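PDB 5WLH: LbaCas13a H328A (C2c2) from Lachnospiraceae bacterium NK4A179, which binds pre-crRNA as a CRISPR-Cas13a nuclease and probably cleaves RNA under the direction of the guide. Local coordinates for residues D1116-Q1121 with R1260-I1265; F1258-S1261 with S1267-F1270. All coordinates share one frame; numbering follows the deposited sequence. Where two conformers were deposited one is given.

Overall arrangement
Along the chain, the long helix 1106-1145 comes first and supplies residues 1116-1121. The next 138 residues, about half of them helical, lead away and back to the turn after helix 1254-1257. Contact 1 closes this wide loop, setting the start of helix 1262-1273 against helix 1106-1145. Contact 2 is local. Only five residues, all helical, separate its segments, and it ties the loop 1258-1261 to the middle of helix 1262-1273. The two overlap in sequence at Arg1260 and Ser1261, and their centres lie about 7 Å apart. Contact 1 is buried, whereas contact 2 is at the surface, and Phe1270 in its second segment meets the bound RNA.

Contact 1 (D1116-Q1121 with R1260-I1265); sequences DELQGQ and RSFLGI
Leu1118 lies over the ring of Phe1262, and this apolar pair carries most of the contact. Leu1118 CB is 3.8 Å from Phe1262 CE1. The same CB makes an off-centre CH-pi contact, 4.2 Å from the ring centroid and 28° off the ring normal. Leu1118 CD1 covers the same face nearer the root of the ring, 4.2 Å from Phe1262 CG. In Leu1118, CG is anti to the carbonyl carbon (chi1 -64°), which carries CD1 over the ring beside CB. Gln1119 adds a lighter touch. Its backbone N is 4.1 Å from Phe1262 CE1, approaching obliquely. Its side-chain OE1 also lies near that corner, but no hydrogen bond crosses between the segments.

The polar end of Gln1119 is held by Ile1249, whose O accepts from NE2. Tyr1254 meets the Phe1262 ring with its plane tilted, and Tyr1255 touches both Phe1262 and Gln1119. Leu1288, Ile1291 and Leu1366 pack on Leu1118.

Just before Phe1262 in the chain, Ser1261 is the N-cap of helix 1262-1273. Its OG accepts from Gly1264 N at 2.9 Å, with an N-H...O angle of 145°. This bond caps the first turn; Phe1262, the next residue, points toward helix 1106-1145. With an alanine at Phe1262 the ring would be lost, which is likely to open a gap beside Leu1118 and take away its CH-pi partner.

The join between 1116-1121 and 1260-1265 therefore rests on apolar contact, while Gln1119 NE2 is satisfied by Ile1249 O.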
loop_
_atom_site.group_PDB
_atom_site.type_symbol
_atom_site.label_atom_id
_atom_site.label_comp_id
_atom_site.label_asym_id
_atom_site.label_seq_id
_atom_site.Cartn_x
_atom_site.Cartn_y
_atom_site.Cartn_z
ATOM N N ASP A 1116 -9.412 10.170 8.163
ATOM C CA ASP A 1116 -8.701 9.095 8.857
ATOM C C ASP A 1116 -7.829 8.295 7.898
ATOM O O ASP A 1116 -6.747 7.828 8.272
ATOM C CB ASP A 1116 -9.682 8.150 9.543
ATOM C CG ASP A 1116 -10.314 8.754 10.769
ATOM O OD1 ASP A 1116 -9.779 9.765 11.278
ATOM O OD2 ASP A 1116 -11.347 8.204 11.211
ATOM N N GLU A 1117 -8.310 8.056 6.677
ATOM C CA GLU A 1117 -7.482 7.298 5.739
ATOM C C GLU A 1117 -6.295 8.119 5.253
ATOM O O GLU A 1117 -5.191 7.584 5.071
ATOM C CB GLU A 1117 -8.297 6.815 4.546
ATOM C CG GLU A 1117 -9.313 5.767 4.904
ATOM C CD GLU A 1117 -10.280 5.488 3.777
ATOM O OE1 GLU A 1117 -10.005 5.904 2.629
ATOM O OE2 GLU A 1117 -11.316 4.840 4.040
ATOM N N LEU A 1118 -6.499 9.417 5.007
ATOM C CA LEU A 1118 -5.356 10.253 4.650
ATOM C C LEU A 1118 -4.361 10.338 5.791
ATOM O O LEU A 1118 -3.142 10.275 5.570
ATOM C CB LEU A 1118 -5.823 11.657 4.270
ATOM C CG LEU A 1118 -6.692 11.676 3.016
ATOM C CD1 LEU A 1118 -7.314 13.056 2.875
ATOM C CD2 LEU A 1118 -5.867 11.319 1.789
ATOM N N GLN A 1119 -4.862 10.483 7.022
ATOM C CA GLN A 1119 -3.970 10.613 8.168
ATOM C C GLN A 1119 -3.317 9.277 8.469
ATOM O O GLN A 1119 -2.132 9.213 8.802
ATOM C CB GLN A 1119 -4.763 11.093 9.386
ATOM C CG GLN A 1119 -4.003 11.054 10.707
ATOM C CD GLN A 1119 -2.978 12.154 10.834
ATOM O OE1 GLN A 1119 -2.600 12.792 9.855
ATOM N NE2 GLN A 1119 -2.505 12.374 12.054
ATOM N N GLY A 1120 -4.088 8.203 8.340
ATOM C CA GLY A 1120 -3.538 6.878 8.573
ATOM C C GLY A 1120 -2.434 6.534 7.594
ATOM O O GLY A 1120 -1.443 5.915 7.965
ATOM N N GLN A 1121 -2.573 6.946 6.331
ATOM C CA GLN A 1121 -1.496 6.662 5.393
ATOM C C GLN A 1121 -0.244 7.453 5.756
ATOM O O GLN A 1121 0.877 6.960 5.623
ATOM C CB GLN A 1121 -1.948 6.985 3.962
ATOM C CG GLN A 1121 -0.848 6.785 2.906
ATOM C CD GLN A 1121 -0.372 5.342 2.833
ATOM O OE1 GLN A 1121 -1.148 4.434 2.512
ATOM N NE2 GLN A 1121 0.912 5.123 3.136
ATOM N N ARG A 1260 -1.550 24.000 8.023
ATOM C CA ARG A 1260 -1.269 23.458 6.706
ATOM C C ARG A 1260 -2.388 22.505 6.325
ATOM O O ARG A 1260 -3.185 22.079 7.162
ATOM C CB ARG A 1260 0.086 22.746 6.654
ATOM C CG ARG A 1260 0.272 21.670 7.700
ATOM C CD ARG A 1260 1.738 21.273 7.802
ATOM N NE ARG A 1260 2.440 22.032 8.831
ATOM C CZ ARG A 1260 3.686 21.791 9.219
ATOM N NH1 ARG A 1260 4.380 20.811 8.660
ATOM N NH2 ARG A 1260 4.241 22.532 10.167
ATOM N N SER A 1261 -2.435 22.182 5.044
ATOM C CA SER A 1261 -3.475 21.337 4.487
ATOM C C SER A 1261 -2.970 19.913 4.358
ATOM O O SER A 1261 -1.775 19.645 4.442
ATOM C CB SER A 1261 -3.886 21.848 3.116
ATOM O OG SER A 1261 -2.723 21.976 2.325
ATOM N N PHE A 1262 -3.913 18.995 4.144
ATOM C CA PHE A 1262 -3.539 17.647 3.748
ATOM C C PHE A 1262 -2.662 17.671 2.502
ATOM O O PHE A 1262 -1.650 16.980 2.433
ATOM C CB PHE A 1262 -4.798 16.803 3.542
ATOM C CG PHE A 1262 -5.266 16.132 4.809
ATOM C CD1 PHE A 1262 -4.476 15.166 5.424
ATOM C CD2 PHE A 1262 -6.470 16.482 5.399
ATOM C CE1 PHE A 1262 -4.888 14.536 6.595
ATOM C CE2 PHE A 1262 -6.895 15.856 6.581
ATOM C CZ PHE A 1262 -6.104 14.880 7.175
ATOM N N LEU A 1263 -3.030 18.471 1.496
ATOM C CA LEU A 1263 -2.181 18.557 0.312
ATOM C C LEU A 1263 -0.798 19.071 0.657
ATOM O O LEU A 1263 0.197 18.631 0.074
ATOM C CB LEU A 1263 -2.815 19.462 -0.744
ATOM C CG LEU A 1263 -3.870 18.765 -1.592
ATOM C CD1 LEU A 1263 -4.496 19.810 -2.488
ATOM C CD2 LEU A 1263 -3.262 17.648 -2.444
ATOM N N GLY A 1264 -0.714 20.019 1.590
ATOM C CA GLY A 1264 0.588 20.547 1.961
ATOM C C GLY A 1264 1.433 19.528 2.703
ATOM O O GLY A 1264 2.656 19.496 2.549
ATOM N N ILE A 1265 0.797 18.707 3.535
ATOM C CA ILE A 1265 1.534 17.668 4.247
ATOM C C ILE A 1265 1.990 16.594 3.272
ATOM O O ILE A 1265 3.163 16.201 3.268
ATOM C CB ILE A 1265 0.676 17.080 5.374
ATOM C CG1 ILE A 1265 0.422 18.130 6.460
ATOM C CG2 ILE A 1265 1.391 15.852 6.008
ATOM C CD1 ILE A 1265 -0.871 17.889 7.251
#

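Contact 2 (F1258-S1261 with S1267-F1270); sequences FDRS and SEVF. With nucleotides of chain B.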
loop_
_atom_site.group_PDB
_atom_site.type_symbol
_atom_site.label_atom_id
_atom_site.label_comp_id
_atom_site.label_asym_id
_atom_site.label_seq_id
_atom_site.Cartn_x
_atom_site.Cartn_y
_atom_site.Cartn_z
ATOM N N PHE A 1258 -4.496 23.572 12.006
ATOM C CA PHE A 1258 -4.899 23.802 10.616
ATOM C C PHE A 1258 -4.005 24.832 9.935
ATOM O O PHE A 1258 -4.459 25.608 9.088
ATOM C CB PHE A 1258 -6.373 24.223 10.526
ATOM C CG PHE A 1258 -7.323 23.240 11.150
ATOM C CD1 PHE A 1258 -7.745 22.119 10.447
ATOM C CD2 PHE A 1258 -7.780 23.416 12.449
ATOM C CE1 PHE A 1258 -8.612 21.199 11.026
ATOM C CE2 PHE A 1258 -8.647 22.493 13.035
ATOM C CZ PHE A 1258 -9.064 21.382 12.321
ATOM N N ASP A 1259 -2.728 24.862 10.306
ATOM C CA ASP A 1259 -1.790 25.778 9.675
ATOM C C ASP A 1259 -1.345 25.279 8.311
ATOM O O ASP A 1259 -0.807 26.058 7.515
ATOM C CB ASP A 1259 -0.570 25.975 10.570
ATOM C CG ASP A 1259 -0.009 24.664 11.064
ATOM O OD1 ASP A 1259 -0.780 23.856 11.624
ATOM O OD2 ASP A 1259 1.199 24.435 10.868
ATOM N N ARG A 1260 -1.550 24.000 8.023
ATOM C CA ARG A 1260 -1.269 23.458 6.706
ATOM C C ARG A 1260 -2.388 22.505 6.325
ATOM O O ARG A 1260 -3.185 22.079 7.162
ATOM C CB ARG A 1260 0.086 22.746 6.654
ATOM C CG ARG A 1260 0.272 21.670 7.700
ATOM C CD ARG A 1260 1.738 21.273 7.802
ATOM N NE ARG A 1260 2.440 22.032 8.831
ATOM C CZ ARG A 1260 3.686 21.791 9.219
ATOM N NH1 ARG A 1260 4.380 20.811 8.660
ATOM N NH2 ARG A 1260 4.241 22.532 10.167
ATOM N N SER A 1261 -2.435 22.182 5.044
ATOM C CA SER A 1261 -3.475 21.337 4.487
ATOM C C SER A 1261 -2.970 19.913 4.358
ATOM O O SER A 1261 -1.775 19.645 4.442
ATOM C CB SER A 1261 -3.886 21.848 3.116
ATOM O OG SER A 1261 -2.723 21.976 2.325
ATOM N N SER A 1267 2.464 17.058 0.220
ATOM C CA SER A 1267 3.499 17.697 -0.588
ATOM C C SER A 1267 4.847 17.620 0.105
ATOM O O SER A 1267 5.871 17.379 -0.545
ATOM C CB SER A 1267 3.163 19.174 -0.856
ATOM O OG SER A 1267 2.032 19.306 -1.674
ATOM N N GLU A 1268 4.874 17.847 1.418
ATOM C CA GLU A 1268 6.163 17.846 2.092
ATOM C C GLU A 1268 6.703 16.430 2.245
ATOM O O GLU A 1268 7.923 16.226 2.185
ATOM C CB GLU A 1268 6.074 18.546 3.447
ATOM C CG GLU A 1268 7.459 18.646 4.084
ATOM C CD GLU A 1268 7.466 19.404 5.390
ATOM O OE1 GLU A 1268 8.552 19.487 5.994
ATOM O OE2 GLU A 1268 6.397 19.899 5.808
ATOM N N VAL A 1269 5.818 15.446 2.426
ATOM C CA VAL A 1269 6.255 14.053 2.395
ATOM C C VAL A 1269 6.909 13.753 1.052
ATOM O O VAL A 1269 8.033 13.250 0.980
ATOM C CB VAL A 1269 5.065 13.116 2.684
ATOM C CG1 VAL A 1269 5.434 11.651 2.361
ATOM C CG2 VAL A 1269 4.621 13.251 4.138
ATOM N N PHE A 1270 6.215 14.082 -0.035
ATOM C CA PHE A 1270 6.773 13.892 -1.370
ATOM C C PHE A 1270 8.113 14.609 -1.517
ATOM O O PHE A 1270 9.052 14.073 -2.111
ATOM C CB PHE A 1270 5.785 14.410 -2.421
ATOM C CG PHE A 1270 6.258 14.252 -3.833
ATOM C CD1 PHE A 1270 6.463 12.983 -4.369
ATOM C CD2 PHE A 1270 6.438 15.368 -4.650
ATOM C CE1 PHE A 1270 6.894 12.815 -5.671
ATOM C CE2 PHE A 1270 6.864 15.223 -5.955
ATOM C CZ PHE A 1270 7.073 13.946 -6.482
ATOM P P A B 4 14.451 17.780 -6.041
ATOM O OP1 A B 4 14.716 16.349 -5.696
ATOM O OP2 A B 4 15.241 18.460 -7.100
ATOM O "O5'" A B 4 12.926 17.923 -6.455
ATOM C "C5'" A B 4 11.897 17.435 -5.610
ATOM C "C4'" A B 4 10.559 17.886 -6.115
ATOM O "O4'" A B 4 10.488 19.332 -6.074
ATOM C "C3'" A B 4 10.272 17.548 -7.564
ATOM O "O3'" A B 4 9.819 16.220 -7.724
ATOM C "C2'" A B 4 9.237 18.595 -7.946
ATOM O "O2'" A B 4 7.967 18.266 -7.397
ATOM C "C1'" A B 4 9.765 19.809 -7.189
ATOM N N9 A B 4 10.685 20.621 -8.006
ATOM C C8 A B 4 12.057 20.676 -7.981
ATOM N N7 A B 4 12.557 21.545 -8.834
ATOM C C5 A B 4 11.437 22.100 -9.440
ATOM C C6 A B 4 11.255 23.079 -10.445
ATOM N N6 A B 4 12.250 23.730 -11.049
ATOM N N1 A B 4 9.987 23.383 -10.795
ATOM C C2 A B 4 8.970 22.747 -10.207
ATOM N N3 A B 4 9.017 21.810 -9.260
ATOM C C4 A B 4 10.281 21.531 -8.935
#
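Arg1260 and Glu1268 meet through their charged ends, the one pair that touches between 1258-1261 and 1267-1270. Arg1260 NH1 and Glu1268 OE2 form a salt bridge, but a long one at 3.6 Å, and it is not a hydrogen bond. The guanidinium and carboxylate planes are only 19° apart. The carboxylate oxygen nevertheless approaches the guanidinium obliquely. Glu1268 reaches out with CG anti to its backbone N (chi1 -175°) and the chain extended beyond it. Arg1260 instead bends at chi3, and its NH1 meets the glutamate. Arg1260 has a second conformer, so these weak bonds may not hold in every molecule.

A second ionic link lies within the loop. Arg1260 NE donates a weak hydrogen bond to Asp1259 OD2 at 3.4 Å, part of a salt bridge. It is fairly straight, at 163°, and the acceptor lies in the guanidinium plane at its edge. Asp1259, Arg1260 and Glu1268 thus form a small network. The other carboxylate oxygen of Glu1268, OE1, pairs with Arg1272, so the glutamate probably balances two positive charges.

Aromatic residues add a cation-pi contact and an edge contact with RNA. Tyr1248 makes the cation-pi contact with Arg1260, and its OH also forms a hydrogen bond with Asp1259 OD1. Phe1270 touches the bound RNA: its CE2 lies 3.5 Å from O2' of A4 of chain B, and this O2' sits at the ring edge, near the ring plane.

The loop leads from helix 1254-1257 into helix 1262-1273. Phe1258 packs on helix 1050-1056, and Val1269 on helix 1106-1145. Phe1270 packs on Val1284 and Pro1285 of helix 1284-1294 and on Ala1326 and Ile1328 of strand 1321-1330.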